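Side-chain contact in cellulase (Uncultured bacterium, PDB 3WX5), which probably hydrolyses internal beta-1,4-glucosidic bonds of cellulose, as an endoglucanase of glycoside hydrolase family 12: residues Ala160-Ala165 against Ile201-Ala206. Sequence-based numbering, arbitrary orientation.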
loop_
_atom_site.group_PDB
_atom_site.type_symbol
_atom_site.label_atom_id
_atom_site.label_comp_id
_atom_site.label_asym_id
_atom_site.label_seq_id
_atom_site.Cartn_x
_atom_site.Cartn_y
_atom_site.Cartn_z
ATOM N N ALA A 160 -9.032 17.047 -7.479
ATOM C CA ALA A 160 -9.918 16.568 -8.560
ATOM C C ALA A 160 -10.790 15.409 -8.100
ATOM O O ALA A 160 -10.629 14.893 -7.003
ATOM C CB ALA A 160 -9.109 16.141 -9.796
ATOM N N THR A 161 -11.736 15.041 -8.957
ATOM C CA THR A 161 -12.519 13.822 -8.826
ATOM C C THR A 161 -12.443 13.143 -10.199
ATOM O O THR A 161 -12.374 13.820 -11.241
ATOM C CB THR A 161 -13.983 14.176 -8.505
ATOM O OG1 THR A 161 -14.019 15.026 -7.351
ATOM C CG2 THR A 161 -14.810 12.912 -8.228
ATOM N N VAL A 162 -12.283 11.824 -10.208
ATOM C CA VAL A 162 -11.943 11.140 -11.459
ATOM C C VAL A 162 -12.604 9.747 -11.531
ATOM O O VAL A 162 -12.734 9.082 -10.508
ATOM C CB VAL A 162 -10.385 11.064 -11.612
ATOM C CG1 VAL A 162 -9.774 10.196 -10.490
ATOM C CG2 VAL A 162 -9.976 10.578 -12.983
ATOM N N SER A 163 -13.079 9.353 -12.722
ATOM C CA SER A 163 -13.525 7.961 -12.976
ATOM C C SER A 163 -12.332 7.147 -13.468
ATOM O O SER A 163 -11.735 7.487 -14.505
ATOM C CB SER A 163 -14.619 7.912 -14.037
ATOM O OG SER A 163 -15.043 6.554 -14.233
ATOM N N LEU A 164 -11.960 6.130 -12.695
ATOM C CA LEU A 164 -10.827 5.242 -13.050
ATOM C C LEU A 164 -11.138 3.837 -12.598
ATOM O O LEU A 164 -11.725 3.643 -11.537
ATOM C CB LEU A 164 -9.544 5.700 -12.348
ATOM C CG LEU A 164 -8.924 7.047 -12.753
ATOM C CD1 LEU A 164 -7.788 7.417 -11.751
ATOM C CD2 LEU A 164 -8.408 6.981 -14.219
ATOM N N ALA A 165 -10.809 2.868 -13.444
ATOM C CA ALA A 165 -10.746 1.453 -13.039
ATOM C C ALA A 165 -12.106 0.935 -12.593
ATOM O O ALA A 165 -12.182 0.013 -11.780
ATOM C CB ALA A 165 -9.701 1.247 -11.904
ATOM N N ILE A 201 -1.823 4.988 -12.121
ATOM C CA ILE A 201 -0.545 5.430 -12.574
ATOM C C ILE A 201 -0.616 6.387 -13.760
ATOM O O ILE A 201 -0.023 7.470 -13.721
ATOM C CB ILE A 201 0.372 4.232 -12.921
ATOM C CG1 ILE A 201 0.553 3.364 -11.667
ATOM C CG2 ILE A 201 1.690 4.761 -13.434
ATOM C CD1 ILE A 201 1.466 2.085 -11.872
ATOM N N ASP A 202 -1.398 6.032 -14.783
ATOM C CA ASP A 202 -1.480 6.851 -15.992
ATOM C C ASP A 202 -2.172 8.183 -15.697
ATOM O O ASP A 202 -1.837 9.193 -16.303
ATOM C CB ASP A 202 -2.234 6.109 -17.119
ATOM C CG ASP A 202 -1.380 5.027 -17.796
ATOM O OD1 ASP A 202 -0.189 4.880 -17.436
ATOM O OD2 ASP A 202 -1.932 4.262 -18.623
ATOM N N ASP A 203 -3.108 8.192 -14.742
ATOM C CA ASP A 203 -3.765 9.461 -14.371
ATOM C C ASP A 203 -2.753 10.371 -13.675
ATOM O O ASP A 203 -2.656 11.568 -13.969
ATOM C CB ASP A 203 -4.980 9.198 -13.470
ATOM C CG ASP A 203 -5.629 10.482 -12.979
ATOM O OD1 ASP A 203 -6.441 11.084 -13.734
ATOM O OD2 ASP A 203 -5.262 10.940 -11.877
ATOM N N ALA A 204 -1.990 9.800 -12.739
ATOM C CA ALA A 204 -0.933 10.567 -12.069
ATOM C C ALA A 204 0.114 11.107 -13.061
ATOM O O ALA A 204 0.567 12.258 -12.932
ATOM C CB ALA A 204 -0.253 9.699 -11.001
ATOM N N VAL A 205 0.488 10.290 -14.057
ATOM C CA VAL A 205 1.388 10.754 -15.097
ATOM C C VAL A 205 0.760 11.923 -15.860
ATOM O O VAL A 205 1.435 12.932 -16.169
ATOM C CB VAL A 205 1.743 9.621 -16.089
ATOM C CG1 VAL A 205 2.375 10.204 -17.371
ATOM C CG2 VAL A 205 2.704 8.598 -15.398
ATOM N N ALA A 206 -0.495 11.751 -16.253
ATOM C CA ALA A 206 -1.176 12.828 -17.005
ATOM C C ALA A 206 -1.215 14.125 -16.222
ATOM O O ALA A 206 -1.096 15.200 -16.819
ATOM C CB ALA A 206 -2.585 12.416 -17.431
#
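Asp203, on helix 197-206, meets the ends of Val162 and Leu164, two residues on one face of strand 157-164. Leu164 CD1 rests 3.7 Å from Asp203 CB. The same methyl is 3.9 Å from Asp203 CG, and the leucine thus packs on CB and reaches the carboxylate carbon. These two side chains cross at about a right angle. Val162 meets the polar end instead: its CG2 lies 3.6 Å from Asp203 OD1, and the two side chains run past each other in opposite directions. With its CG anti to the backbone N (chi1 176°), Asp203 reaches from the helix to the strand. Leu164 CA and Asp203 CA, the closest CA pair, are 8.3 Å apart. The contact is small and lies at the surface, burying 103 Å² in all. In the beta-sandwich fold of family 12 it joins the chain's one helix to an outer strand of the larger sheet, whose neighbour there is the antiparallel strand 167-175. Further out, Asp203 OD2 is held by a hydrogen bond with Tyr183 OH, from strand 179-185, and a salt bridge to Arg207 NE just beyond the helix; both would help to hold the carboxylate beside Val162. Tyr183 also touches Leu164, and Arg207 touches Val162, so both partners of the acid line the same patch. Phe200, one helical turn before Asp203, packs on Leu164 as well, while backbone hydrogen bonds between Val162 and Trp169 fix the strand.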